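Local atomic coordinates of GNAT family acetyltransferase (Mycobacterium smegmatis, PDB entry 6C30), a protein that probably transfers an acetyl group from acetyl-coenzyme A to an amino group, as expected of a RimJ-type GNAT N-acetyltransferase. Residues A[113-118]-A[149-154]; A[86-91]-A[105-110]; A[43-48]-A[60-65]. All blocks are in the same frame, centred on the assembly; numbering follows the deposited sequence.

Interaction 1: residues A[113-118]-A[149-154]; sequences RSAWIG and HRIEAT
W116 and E152 lie side by side on two parallel strands, 114-118 and 150-154, whose axes come within 4.4 Å while their directions differ by 42°. Round this pair the bonding is regular: E152 N donates to A115 O at 2.9 Å, and I117 N reaches E152 O at 2.8 Å, nearly head-on to the carbonyl (C=O...N 174°). Where the pairing begins, R113 O serves both H149 N and R150 N. Beyond I117 direct bonding gives way to a water, which donates to I117 O and accepts from T154 N. This is the beta-alpha-beta unit of the GNAT fold, strand 114-121 passing through helix 130-143 to strand 150-155. In the family the corresponding two strands splay apart to admit acetyl-coenzyme A, and the water between I117 and T154 is consistent with the start of such a parting.

The face bearing S114, R150 and E152 is largely polar, though W116 shares it. R150 runs out extended and then turns its guanidinium at chi4 (-79°), bringing S114 OG and E152 OE2 to its edge, in its plane. NH1 of R150 donates to S114 OG at 3.0 Å and to E152 OE2 at 2.9 Å. NH2 meets OE2 as well, on its anti lone pair, and has a salt bridge to E174. The short side chain of S114, buried in the sheet, brings a hydroxyl oxygen to the guanidinium edge. The face carrying A115 and I151 is apolar; I151 (on L139, C142 and F143) and I117 pack against helix 130-143. There I117 CG2 touches I151 CG2 at 3.6 Å, the two branched chains crossing at about a right angle, and A115 CB meets I151 CD1 at 3.8 Å.

Interaction 2: residues A[86-91]-A[105-110]; sequences RMLPFV and GNVTHG
V107 turns its side chain onto the peptide of R86, and these two residues bury more surface here than any others of the two segments. The link between them is a hydrogen bond from V107 N to R86 O, 3.0 Å long and almost straight at hydrogen (173°), although the donor stands 35° out of the carbonyl plane. N106 N is also near this oxygen but at a poor angle, leaving V107 N as the donor across the contact. The same carbonyl is covered by carbon: V107 CG2, anti to the carbonyl carbon of V107 and beside its N, lies 3.4 Å from R86 O. That methyl also meets L88 CD1 at 4.0 Å, the two side chains crossing at about a right angle. A compact beta-branched residue suits this place, because its methyls can lie against a peptide and a leucine while the residue also packs on A115. The guanidinium of R86 turns away from the loop, to a salt bridge with E81 of helix 71-83. G105, third in buried surface, closes strand 97-105; having no side chain, it makes its contacts through backbone, its C 3.6 Å from R86 O and its CA 4.1 Å from M87 CG. The contact sits at the open end of the hairpin made by strands 88-94 and 97-105, just past the bond between L88 and I104. N106, with positive phi and psi, bends the chain there, a conformation asparagine tolerates well. Across these two segments, then, the loop is joined by one backbone bond and the packing of V107, an apolar contact with little directional polar chemistry.

Interaction 3: residues A[43-48]-A[60-65]; sequences IRLADQ and MDWKVR
W62 NE1 donates to R44 O at 2.9 Å, the oxygen lying in the indole plane and the nitrogen 50° above the carbonyl plane. The bond joins the C-terminal turn of helix 37-46 to the single turn of helix 62-65, within the helical segment that follows the first strands of the GNAT fold; in relatives this segment often lines the acceptor-substrate side. R44 O suits the role, since the helix ends here and Q48 N turns instead to L45 O, weakly. Q48, with CG anti to its backbone N (chi1 176°) and its chain extended, lies flat across one indole face. Its CG is 3.5 Å from the centroid of the five-membered ring, a CH-pi contact, and its NE2 bonds to E52. R44 bends back so that NH2 comes 3.7 Å from W62 CH2 at the indole's far end, its charge met by E55 and by a cation-pi contact with W120. L45 CD2 rests on K63 CA at 3.7 Å. D61 N-caps helix 62-65, OD2 taking K63 N at 2.9 Å. A water that donates to Q48 OE1 at 2.8 Å accepts from K63 NZ at 2.9 Å.

Interactions 1 and 2 both reach one sheet, and strand 114-121 belongs to both settings: W116 N probably bonds to G105 O, S114 O probably accepts from T108 N, and A115 packs against G105 O. Their centres lie about 10 and 11 Å from the centre of the chain. Interaction 3, about 19 Å from it and about 26 and 25 Å from the other two, between centres, is more peripheral and touches neither. Segments 113-118 and 149-154 rely on repeated backbone bonds with one largely polar and one apolar face; 86-91 and 105-110 on a lone backbone bond and a valine; 43-48 and 60-65 on a tryptophan under a glutamine that waters join to D61 and K63.

Interaction 1: residues A[113-118]-A[149-154]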
ATOM      1  N   ARG A 113     -25.286  14.683  -5.729  1.00 15.10           N
ATOM      2  CA  ARG A 113     -24.450  13.584  -5.241  1.00 15.08           C
ATOM      3  C   ARG A 113     -23.790  12.858  -6.405  1.00 14.00           C
ATOM      4  O   ARG A 113     -23.911  11.640  -6.565  1.00 15.61           O
ATOM      5  CB  ARG A 113     -25.272  12.604  -4.403  1.00 17.51           C
ATOM      6  CG  ARG A 113     -26.100  13.281  -3.326  1.00 20.49           C
ATOM      7  CD  ARG A 113     -26.835  12.247  -2.507  1.00 22.46           C
ATOM      8  NE  ARG A 113     -28.045  12.804  -1.913  1.00 30.71           N
ATOM      9  CZ  ARG A 113     -28.846  12.135  -1.094  1.00 38.46           C
ATOM     10  NH1 ARG A 113     -28.559  10.880  -0.768  1.00 34.66           N
ATOM     11  NH2 ARG A 113     -29.929  12.722  -0.598  1.00 36.86           N
ATOM     12  N   SER A 114     -23.124  13.637  -7.240  1.00 14.70           N
ATOM     13  CA  SER A 114     -22.542  13.115  -8.465  1.00 14.48           C
ATOM     14  C   SER A 114     -21.103  13.596  -8.584  1.00 15.99           C
ATOM     15  O   SER A 114     -20.704  14.544  -7.922  1.00 15.57           O
ATOM     16  CB  SER A 114     -23.383  13.551  -9.674  1.00 17.08           C
ATOM     17  OG  SER A 114     -22.933  12.970 -10.888  1.00 16.08           O
ATOM     18  N   ALA A 115     -20.330  12.924  -9.422  1.00 14.15           N
ATOM     19  CA  ALA A 115     -18.946  13.303  -9.689  1.00 13.86           C
ATOM     20  C   ALA A 115     -18.525  12.674 -11.000  1.00 12.97           C
ATOM     21  O   ALA A 115     -19.212  11.778 -11.503  1.00 13.62           O
ATOM     22  CB  ALA A 115     -18.029  12.846  -8.561  1.00 14.06           C
ATOM     23  N   TRP A 116     -17.424  13.143 -11.576  1.00 11.97           N
ATOM     24  CA  TRP A 116     -16.841  12.402 -12.685  1.00 12.88           C
ATOM     25  C   TRP A 116     -15.675  11.575 -12.189  1.00 12.43           C
ATOM     26  O   TRP A 116     -15.143  11.806 -11.099  1.00 12.34           O
ATOM     27  CB  TRP A 116     -16.399  13.305 -13.854  1.00 11.90           C
ATOM     28  CG  TRP A 116     -15.464  14.468 -13.592  1.00 13.09           C
ATOM     29  CD1 TRP A 116     -15.798  15.792 -13.634  1.00 14.64           C
ATOM     30  CD2 TRP A 116     -14.045  14.422 -13.347  1.00 12.80           C
ATOM     31  NE1 TRP A 116     -14.687  16.570 -13.396  1.00 16.05           N
ATOM     32  CE2 TRP A 116     -13.603  15.759 -13.211  1.00 14.86           C
ATOM     33  CE3 TRP A 116     -13.114  13.384 -13.203  1.00 14.08           C
ATOM     34  CZ2 TRP A 116     -12.270  16.086 -12.950  1.00 17.89           C
ATOM     35  CZ3 TRP A 116     -11.779  13.715 -12.938  1.00 16.04           C
ATOM     36  CH2 TRP A 116     -11.378  15.056 -12.820  1.00 15.39           C
ATOM     37  N   ILE A 117     -15.323  10.576 -12.991  1.00 11.84           N
ATOM     38  CA  ILE A 117     -14.159   9.733 -12.730  1.00 11.71           C
ATOM     39  C   ILE A 117     -13.289   9.717 -13.985  1.00 13.00           C
ATOM     40  O   ILE A 117     -13.794   9.708 -15.107  1.00 12.34           O
ATOM     41  CB  ILE A 117     -14.580   8.298 -12.325  1.00 11.61           C
ATOM     42  CG1 ILE A 117     -13.392   7.511 -11.772  1.00 11.75           C
ATOM     43  CG2 ILE A 117     -15.235   7.548 -13.489  1.00 13.60           C
ATOM     44  CD1 ILE A 117     -13.847   6.300 -10.997  1.00 15.77           C
ATOM     45  N   GLY A 118     -11.978   9.762 -13.784  1.00 13.02           N
ATOM     46  CA  GLY A 118     -11.040   9.655 -14.879  1.00 13.68           C
ATOM     47  C   GLY A 118      -9.876   8.796 -14.443  1.00 11.95           C
ATOM     48  O   GLY A 118      -9.675   8.571 -13.247  1.00 12.42           O
ATOM     49  N   HIS A 149     -24.320   9.261  -5.327  1.00 14.63           N
ATOM     50  CA  HIS A 149     -25.399   8.555  -6.009  1.00 15.01           C
ATOM     51  C   HIS A 149     -25.082   8.220  -7.472  1.00 15.20           C
ATOM     52  O   HIS A 149     -25.642   7.290  -8.038  1.00 15.48           O
ATOM     53  CB  HIS A 149     -26.684   9.390  -5.938  1.00 16.52           C
ATOM     54  CG  HIS A 149     -27.826   8.805  -6.709  1.00 17.24           C
ATOM     55  ND1 HIS A 149     -28.240   9.306  -7.924  1.00 15.56           N
ATOM     56  CD2 HIS A 149     -28.622   7.740  -6.450  1.00 19.12           C
ATOM     57  CE1 HIS A 149     -29.251   8.584  -8.374  1.00 17.67           C
ATOM     58  NE2 HIS A 149     -29.501   7.625  -7.498  1.00 18.56           N
ATOM     59  N   ARG A 150     -24.160   8.967  -8.070  1.00 15.34           N
ATOM     60  CA  ARG A 150     -23.901   8.855  -9.498  1.00 13.61           C
ATOM     61  C   ARG A 150     -22.440   9.163  -9.797  1.00 14.63           C
ATOM     62  O   ARG A 150     -21.860  10.067  -9.198  1.00 14.08           O
ATOM     63  CB  ARG A 150     -24.829   9.805 -10.262  1.00 14.88           C
ATOM     64  CG  ARG A 150     -24.657   9.851 -11.769  1.00 15.32           C
ATOM     65  CD  ARG A 150     -25.761  10.710 -12.422  1.00 15.00           C
ATOM     66  NE  ARG A 150     -25.567  10.802 -13.866  1.00 15.63           N
ATOM     67  CZ  ARG A 150     -24.685  11.608 -14.447  1.00 13.23           C
ATOM     68  NH1 ARG A 150     -23.931  12.409 -13.701  1.00 14.58           N
ATOM     69  NH2 ARG A 150     -24.562  11.617 -15.767  1.00 14.14           N
ATOM     70  N   ILE A 151     -21.856   8.400 -10.713  1.00 12.33           N
ATOM     71  CA  ILE A 151     -20.537   8.699 -11.252  1.00 13.29           C
ATOM     72  C   ILE A 151     -20.612   8.698 -12.775  1.00 12.85           C
ATOM     73  O   ILE A 151     -21.206   7.795 -13.384  1.00 14.42           O
ATOM     74  CB  ILE A 151     -19.486   7.686 -10.766  1.00 13.32           C
ATOM     75  CG1 ILE A 151     -19.283   7.811  -9.248  1.00 13.00           C
ATOM     76  CG2 ILE A 151     -18.161   7.866 -11.502  1.00 14.25           C
ATOM     77  CD1 ILE A 151     -18.728   9.154  -8.798  1.00 15.44           C
ATOM     78  N   GLU A 152     -20.032   9.721 -13.398  1.00 12.33           N
ATOM     79  CA  GLU A 152     -19.989   9.805 -14.848  1.00 12.26           C
ATOM     80  C   GLU A 152     -18.553   9.870 -15.345  1.00 12.68           C
ATOM     81  O   GLU A 152     -17.629  10.094 -14.558  1.00 12.40           O
ATOM     82  CB  GLU A 152     -20.756  11.033 -15.343  1.00 12.48           C
ATOM     83  CG  GLU A 152     -20.103  12.345 -14.922  1.00 13.23           C
ATOM     84  CD  GLU A 152     -20.866  13.577 -15.369  1.00 13.68           C
ATOM     85  OE1 GLU A 152     -20.242  14.652 -15.449  1.00 16.82           O
ATOM     86  OE2 GLU A 152     -22.090  13.493 -15.631  1.00 15.01           O
ATOM     87  N   ALA A 153     -18.379   9.665 -16.642  1.00 12.31           N
ATOM     88  CA  ALA A 153     -17.071   9.808 -17.284  1.00 12.17           C
ATOM     89  C   ALA A 153     -17.266  10.298 -18.702  1.00 12.54           C
ATOM     90  O   ALA A 153     -18.345  10.129 -19.291  1.00 12.78           O
ATOM     91  CB  ALA A 153     -16.300   8.492 -17.283  1.00 13.32           C
ATOM     92  N   THR A 154     -16.236  10.940 -19.245  1.00 12.84           N
ATOM     93  CA  THR A 154     -16.277  11.389 -20.631  1.00 12.89           C
ATOM     94  C   THR A 154     -15.141  10.738 -21.411  1.00 13.43           C
ATOM     95  O   THR A 154     -14.040  10.513 -20.884  1.00 16.23           O
ATOM     96  CB  THR A 154     -16.208  12.931 -20.745  1.00 13.54           C
ATOM     97  OG1 THR A 154     -15.068  13.413 -20.020  1.00 15.85           O
ATOM     98  CG2 THR A 154     -17.463  13.552 -20.161  1.00 14.70           C
TER
HETATM   99  O   HOH W   1     -14.033  11.310 -17.279  1.00 20.06           O

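Interaction 2: residues A[86-91]-A[105-110]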
ATOM      1  N   ARG A  86     -13.983  18.493  -3.206  1.00 15.68           N
ATOM      2  CA  ARG A  86     -14.346  18.587  -4.612  1.00 15.44           C
ATOM      3  C   ARG A  86     -13.691  17.534  -5.503  1.00 13.72           C
ATOM      4  O   ARG A  86     -14.136  17.325  -6.631  1.00 14.21           O
ATOM      5  CB  ARG A  86     -14.008  19.977  -5.144  1.00 16.76           C
ATOM      6  CG  ARG A  86     -14.846  21.056  -4.481  1.00 18.85           C
ATOM      7  CD  ARG A  86     -14.753  22.383  -5.224  1.00 28.49           C
ATOM      8  NE  ARG A  86     -13.473  23.054  -5.022  1.00 31.29           N
ATOM      9  CZ  ARG A  86     -13.275  24.042  -4.153  1.00 32.08           C
ATOM     10  NH1 ARG A  86     -14.275  24.477  -3.401  1.00 34.25           N
ATOM     11  NH2 ARG A  86     -12.077  24.595  -4.041  1.00 32.15           N
ATOM     12  N   MET A  87     -12.629  16.903  -5.002  1.00 13.48           N
ATOM     13  CA  MET A  87     -11.911  15.870  -5.745  1.00 14.49           C
ATOM     14  C   MET A  87     -11.433  14.788  -4.805  1.00 13.02           C
ATOM     15  O   MET A  87     -11.278  15.022  -3.605  1.00 14.69           O
ATOM     16  CB  MET A  87     -10.705  16.454  -6.481  1.00 12.83           C
ATOM     17  CG  MET A  87     -11.028  17.518  -7.520  1.00 14.94           C
ATOM     18  SD  MET A  87      -9.576  18.078  -8.451  1.00 16.92           S
ATOM     19  CE  MET A  87      -9.396  16.731  -9.608  1.00 17.20           C
ATOM     20  N   LEU A  88     -11.195  13.598  -5.356  1.00 12.06           N
ATOM     21  CA  LEU A  88     -10.447  12.550  -4.653  1.00 12.06           C
ATOM     22  C   LEU A  88      -9.381  12.039  -5.620  1.00 13.57           C
ATOM     23  O   LEU A  88      -9.659  11.234  -6.516  1.00 12.99           O
ATOM     24  CB  LEU A  88     -11.337  11.393  -4.175  1.00 12.92           C
ATOM     25  CG  LEU A  88     -12.353  11.700  -3.063  1.00 13.79           C
ATOM     26  CD1 LEU A  88     -13.647  12.307  -3.596  1.00 14.50           C
ATOM     27  CD2 LEU A  88     -12.652  10.432  -2.270  1.00 15.66           C
ATOM     28  N   PRO A  89      -8.151  12.526  -5.454  1.00 11.76           N
ATOM     29  CA  PRO A  89      -7.065  12.183  -6.378  1.00 11.99           C
ATOM     30  C   PRO A  89      -6.250  10.976  -5.908  1.00 11.41           C
ATOM     31  O   PRO A  89      -5.405  11.095  -5.020  1.00 12.05           O
ATOM     32  CB  PRO A  89      -6.217  13.457  -6.401  1.00 11.82           C
ATOM     33  CG  PRO A  89      -6.405  14.041  -5.011  1.00 13.58           C
ATOM     34  CD  PRO A  89      -7.832  13.701  -4.618  1.00 12.98           C
ATOM     35  N   PHE A  90      -6.512   9.816  -6.501  1.00 11.48           N
ATOM     36  CA  PHE A  90      -5.789   8.601  -6.155  1.00 10.89           C
ATOM     37  C   PHE A  90      -4.711   8.231  -7.159  1.00 11.76           C
ATOM     38  O   PHE A  90      -4.757   8.592  -8.344  1.00 11.84           O
ATOM     39  CB  PHE A  90      -6.743   7.403  -6.051  1.00 11.84           C
ATOM     40  CG  PHE A  90      -7.773   7.506  -4.964  1.00 12.11           C
ATOM     41  CD1 PHE A  90      -7.440   7.192  -3.652  1.00 13.20           C
ATOM     42  CD2 PHE A  90      -9.090   7.851  -5.261  1.00 12.86           C
ATOM     43  CE1 PHE A  90      -8.400   7.252  -2.647  1.00 12.93           C
ATOM     44  CE2 PHE A  90     -10.056   7.920  -4.258  1.00 12.62           C
ATOM     45  CZ  PHE A  90      -9.705   7.623  -2.950  1.00 13.36           C
ATOM     46  N   VAL A  91      -3.756   7.461  -6.655  1.00 12.12           N
ATOM     47  CA  VAL A  91      -2.766   6.754  -7.459  1.00 10.70           C
ATOM     48  C   VAL A  91      -3.197   5.299  -7.545  1.00 11.34           C
ATOM     49  O   VAL A  91      -3.678   4.722  -6.556  1.00 11.53           O
ATOM     50  CB  VAL A  91      -1.361   6.868  -6.840  1.00 10.12           C
ATOM     51  CG1 VAL A  91      -0.386   5.859  -7.450  1.00 12.52           C
ATOM     52  CG2 VAL A  91      -0.849   8.302  -6.989  1.00 11.88           C
ATOM     53  N   GLY A 105     -13.619  13.762  -9.629  1.00 12.34           N
ATOM     54  CA  GLY A 105     -13.684  15.214  -9.662  1.00 13.66           C
ATOM     55  C   GLY A 105     -15.076  15.793  -9.775  1.00 15.23           C
ATOM     56  O   GLY A 105     -16.056  15.064  -9.990  1.00 14.26           O
ATOM     57  N   ASN A 106     -15.160  17.117  -9.620  1.00 13.97           N
ATOM     58  CA  ASN A 106     -16.442  17.830  -9.666  1.00 14.16           C
ATOM     59  C   ASN A 106     -17.456  17.195  -8.708  1.00 15.39           C
ATOM     60  O   ASN A 106     -18.633  17.019  -9.042  1.00 16.39           O
ATOM     61  CB  ASN A 106     -16.989  17.866 -11.105  1.00 15.73           C
ATOM     62  CG  ASN A 106     -18.195  18.774 -11.253  1.00 20.82           C
ATOM     63  OD1 ASN A 106     -18.281  19.811 -10.601  1.00 25.22           O
ATOM     64  ND2 ASN A 106     -19.142  18.371 -12.090  1.00 21.49           N
ATOM     65  N   VAL A 107     -16.988  16.848  -7.516  1.00 13.88           N
ATOM     66  CA  VAL A 107     -17.833  16.188  -6.529  1.00 13.95           C
ATOM     67  C   VAL A 107     -18.883  17.148  -5.987  1.00 15.73           C
ATOM     68  O   VAL A 107     -18.566  18.262  -5.569  1.00 17.90           O
ATOM     69  CB  VAL A 107     -17.002  15.630  -5.355  1.00 13.73           C
ATOM     70  CG1 VAL A 107     -17.898  15.002  -4.300  1.00 16.66           C
ATOM     71  CG2 VAL A 107     -15.992  14.601  -5.860  1.00 14.23           C
ATOM     72  N   THR A 108     -20.139  16.712  -6.016  1.00 16.27           N
ATOM     73  CA  THR A 108     -21.226  17.472  -5.409  1.00 16.68           C
ATOM     74  C   THR A 108     -21.994  16.575  -4.455  1.00 19.13           C
ATOM     75  O   THR A 108     -21.935  15.346  -4.552  1.00 21.69           O
ATOM     76  CB  THR A 108     -22.188  18.035  -6.468  1.00 20.60           C
ATOM     77  OG1 THR A 108     -22.695  16.955  -7.266  1.00 22.08           O
ATOM     78  CG2 THR A 108     -21.476  19.039  -7.351  1.00 20.81           C
ATOM     79  N   HIS A 109     -22.710  17.181  -3.518  1.00 18.49           N
ATOM     80  CA  HIS A 109     -23.573  16.403  -2.653  1.00 19.36           C
ATOM     81  C   HIS A 109     -24.998  16.928  -2.818  1.00 19.03           C
ATOM     82  O   HIS A 109     -25.486  16.984  -3.945  1.00 18.17           O
ATOM     83  CB  HIS A 109     -23.055  16.435  -1.215  1.00 22.00           C
ATOM     84  CG  HIS A 109     -21.732  15.746  -1.063  1.00 18.64           C
ATOM     85  ND1 HIS A 109     -21.620  14.381  -0.918  1.00 19.64           N
ATOM     86  CD2 HIS A 109     -20.468  16.229  -1.089  1.00 18.77           C
ATOM     87  CE1 HIS A 109     -20.339  14.052  -0.841  1.00 17.15           C
ATOM     88  NE2 HIS A 109     -19.620  15.155  -0.946  1.00 17.58           N
ATOM     89  N   GLY A 110     -25.670  17.309  -1.736  1.00 22.50           N
ATOM     90  CA  GLY A 110     -27.027  17.820  -1.863  1.00 22.81           C
ATOM     91  C   GLY A 110     -27.985  16.868  -2.563  1.00 18.98           C
ATOM     92  O   GLY A 110     -28.067  15.689  -2.212  1.00 22.18           O
TER

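Interaction 3: residues A[43-48]-A[60-65]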
ATOM      1  N   ILE A  43       6.903   8.203 -16.151  1.00 11.20           N
ATOM      2  CA  ILE A  43       5.896   7.509 -16.948  1.00 11.15           C
ATOM      3  C   ILE A  43       5.159   8.466 -17.889  1.00 12.05           C
ATOM      4  O   ILE A  43       4.973   8.145 -19.067  1.00 12.38           O
ATOM      5  CB  ILE A  43       4.893   6.773 -16.055  1.00 11.64           C
ATOM      6  CG1 ILE A  43       5.631   5.744 -15.189  1.00 12.85           C
ATOM      7  CG2 ILE A  43       3.838   6.083 -16.909  1.00 13.68           C
ATOM      8  CD1 ILE A  43       4.792   5.180 -14.069  1.00 14.17           C
ATOM      9  N   ARG A  44       4.755   9.640 -17.412  1.00 11.45           N
ATOM     10  CA  ARG A  44       3.995  10.564 -18.261  1.00 11.22           C
ATOM     11  C   ARG A  44       4.856  11.058 -19.420  1.00 12.58           C
ATOM     12  O   ARG A  44       4.355  11.285 -20.523  1.00 12.72           O
ATOM     13  CB  ARG A  44       3.480  11.765 -17.463  1.00 12.67           C
ATOM     14  CG  ARG A  44       2.487  11.442 -16.349  1.00 16.22           C
ATOM     15  CD  ARG A  44       1.105  11.218 -16.875  1.00 15.51           C
ATOM     16  NE  ARG A  44       0.514  12.437 -17.428  1.00 13.40           N
ATOM     17  CZ  ARG A  44      -0.765  12.532 -17.745  1.00 12.77           C
ATOM     18  NH1 ARG A  44      -1.581  11.503 -17.540  1.00 13.30           N
ATOM     19  NH2 ARG A  44      -1.226  13.667 -18.244  1.00 14.29           N
ATOM     20  N   LEU A  45       6.155  11.232 -19.186  1.00 12.38           N
ATOM     21  CA  LEU A  45       7.047  11.642 -20.278  1.00 13.36           C
ATOM     22  C   LEU A  45       7.214  10.496 -21.274  1.00 13.08           C
ATOM     23  O   LEU A  45       7.123  10.720 -22.484  1.00 14.29           O
ATOM     24  CB  LEU A  45       8.408  12.092 -19.743  1.00 12.96           C
ATOM     25  CG  LEU A  45       8.441  13.431 -19.000  1.00 13.01           C
ATOM     26  CD1 LEU A  45       9.808  13.601 -18.349  1.00 13.78           C
ATOM     27  CD2 LEU A  45       8.128  14.620 -19.914  1.00 14.22           C
ATOM     28  N   ALA A  46       7.405   9.276 -20.787  1.00 12.94           N
ATOM     29  CA  ALA A  46       7.618   8.143 -21.682  1.00 12.81           C
ATOM     30  C   ALA A  46       6.365   7.859 -22.494  1.00 15.24           C
ATOM     31  O   ALA A  46       6.448   7.449 -23.657  1.00 15.52           O
ATOM     32  CB  ALA A  46       8.022   6.919 -20.902  1.00 14.51           C
ATOM     33  N   ASP A  47       5.208   8.100 -21.886  1.00 12.93           N
ATOM     34  CA  ASP A  47       3.926   7.783 -22.514  1.00 13.04           C
ATOM     35  C   ASP A  47       3.276   8.971 -23.213  1.00 10.80           C
ATOM     36  O   ASP A  47       2.078   8.914 -23.529  1.00 12.09           O
ATOM     37  CB  ASP A  47       2.944   7.231 -21.483  1.00 12.75           C
ATOM     38  CG  ASP A  47       3.179   5.778 -21.158  1.00 14.58           C
ATOM     39  OD1 ASP A  47       4.064   5.144 -21.777  1.00 17.77           O
ATOM     40  OD2 ASP A  47       2.444   5.262 -20.303  1.00 16.86           O
ATOM     41  N   GLN A  48       4.032  10.037 -23.449  1.00 11.72           N
ATOM     42  CA  GLN A  48       3.488  11.234 -24.088  1.00 11.42           C
ATOM     43  C   GLN A  48       2.573  10.921 -25.268  1.00 12.39           C
ATOM     44  O   GLN A  48       1.459  11.419 -25.346  1.00 12.83           O
ATOM     45  CB  GLN A  48       4.605  12.153 -24.580  1.00 13.88           C
ATOM     46  CG  GLN A  48       4.061  13.371 -25.340  1.00 13.69           C
ATOM     47  CD  GLN A  48       5.129  14.351 -25.757  1.00 14.63           C
ATOM     48  OE1 GLN A  48       6.308  14.166 -25.466  1.00 15.81           O
ATOM     49  NE2 GLN A  48       4.714  15.409 -26.450  1.00 17.13           N
ATOM     50  N   MET A  60       0.771  24.272 -22.430  1.00 22.94           N
ATOM     51  CA  MET A  60       2.220  24.259 -22.354  1.00 22.96           C
ATOM     52  C   MET A  60       2.787  22.977 -22.935  1.00 17.81           C
ATOM     53  O   MET A  60       2.061  22.011 -23.190  1.00 19.60           O
ATOM     54  CB  MET A  60       2.687  24.453 -20.916  1.00 28.98           C
ATOM     55  CG  MET A  60       2.471  23.251 -20.048  1.00 22.63           C
ATOM     56  SD  MET A  60       2.777  23.586 -18.299  1.00 28.48           S
ATOM     57  CE  MET A  60       1.205  24.262 -17.810  1.00 23.15           C
ATOM     58  N   ASP A  61       4.090  22.990 -23.173  1.00 17.09           N
ATOM     59  CA  ASP A  61       4.760  21.854 -23.748  1.00 17.76           C
ATOM     60  C   ASP A  61       4.642  20.663 -22.807  1.00 16.31           C
ATOM     61  O   ASP A  61       4.754  20.814 -21.591  1.00 16.37           O
ATOM     62  CB  ASP A  61       6.222  22.194 -24.013  1.00 21.40           C
ATOM     63  CG  ASP A  61       6.984  21.043 -24.594  1.00 30.57           C
ATOM     64  OD1 ASP A  61       6.811  20.761 -25.798  1.00 35.88           O
ATOM     65  OD2 ASP A  61       7.756  20.419 -23.842  1.00 31.68           O
ATOM     66  N   TRP A  62       4.413  19.484 -23.371  1.00 16.25           N
ATOM     67  CA  TRP A  62       4.242  18.263 -22.586  1.00 15.16           C
ATOM     68  C   TRP A  62       5.423  18.016 -21.669  1.00 14.24           C
ATOM     69  O   TRP A  62       5.250  17.553 -20.532  1.00 14.00           O
ATOM     70  CB  TRP A  62       4.056  17.062 -23.509  1.00 15.67           C
ATOM     71  CG  TRP A  62       3.679  15.801 -22.792  1.00 14.26           C
ATOM     72  CD1 TRP A  62       4.522  14.853 -22.275  1.00 14.36           C
ATOM     73  CD2 TRP A  62       2.353  15.346 -22.520  1.00 11.34           C
ATOM     74  NE1 TRP A  62       3.796  13.839 -21.703  1.00 12.06           N
ATOM     75  CE2 TRP A  62       2.460  14.118 -21.838  1.00 11.13           C
ATOM     76  CE3 TRP A  62       1.079  15.860 -22.791  1.00 13.22           C
ATOM     77  CZ2 TRP A  62       1.340  13.395 -21.414  1.00 12.45           C
ATOM     78  CZ3 TRP A  62      -0.029  15.142 -22.370  1.00 14.04           C
ATOM     79  CH2 TRP A  62       0.108  13.924 -21.685  1.00 14.91           C
ATOM     80  N   LYS A  63       6.630  18.300 -22.155  1.00 16.19           N
ATOM     81  CA  LYS A  63       7.831  17.991 -21.394  1.00 14.56           C
ATOM     82  C   LYS A  63       8.026  18.970 -20.248  1.00 16.76           C
ATOM     83  O   LYS A  63       8.647  18.631 -19.240  1.00 19.14           O
ATOM     84  CB  LYS A  63       9.053  17.977 -22.316  1.00 18.37           C
ATOM     85  CG  LYS A  63       8.968  16.873 -23.367  1.00 21.30           C
ATOM     86  CD  LYS A  63      10.216  16.802 -24.234  1.00 27.63           C
ATOM     87  CE  LYS A  63      10.354  18.034 -25.114  1.00 35.15           C
ATOM     88  NZ  LYS A  63       9.168  18.240 -26.004  1.00 37.72           N
ATOM     89  N   VAL A  64       7.476  20.169 -20.393  1.00 16.77           N
ATOM     90  CA  VAL A  64       7.527  21.157 -19.324  1.00 18.56           C
ATOM     91  C   VAL A  64       6.505  20.790 -18.256  1.00 16.62           C
ATOM     92  O   VAL A  64       6.811  20.777 -17.059  1.00 19.01           O
ATOM     93  CB  VAL A  64       7.263  22.579 -19.857  1.00 21.83           C
ATOM     94  CG1 VAL A  64       7.094  23.559 -18.705  1.00 20.79           C
ATOM     95  CG2 VAL A  64       8.394  23.010 -20.775  1.00 23.40           C
ATOM     96  N   ARG A  65       5.294  20.478 -18.695  1.00 15.87           N
ATOM     97  CA  ARG A  65       4.209  20.106 -17.798  1.00 14.61           C
ATOM     98  C   ARG A  65       4.573  18.898 -16.943  1.00 13.85           C
ATOM     99  O   ARG A  65       4.219  18.841 -15.765  1.00 14.56           O
ATOM    100  CB  ARG A  65       2.928  19.821 -18.596  1.00 15.53           C
ATOM    101  CG  ARG A  65       1.774  19.237 -17.788  1.00 15.73           C
ATOM    102  CD  ARG A  65       1.243  20.221 -16.742  1.00 17.28           C
ATOM    103  NE  ARG A  65       0.038  19.699 -16.103  1.00 17.60           N
ATOM    104  CZ  ARG A  65      -0.700  20.373 -15.228  1.00 17.95           C
ATOM    105  NH1 ARG A  65      -0.348  21.601 -14.873  1.00 21.96           N
ATOM    106  NH2 ARG A  65      -1.781  19.811 -14.699  1.00 26.25           N
TER
HETATM  107  O   HOH W   2       6.073  17.894 -27.204  1.00 27.03           O
HETATM  108  O   HOH W   3       8.356  15.592 -26.703  1.00 31.63           O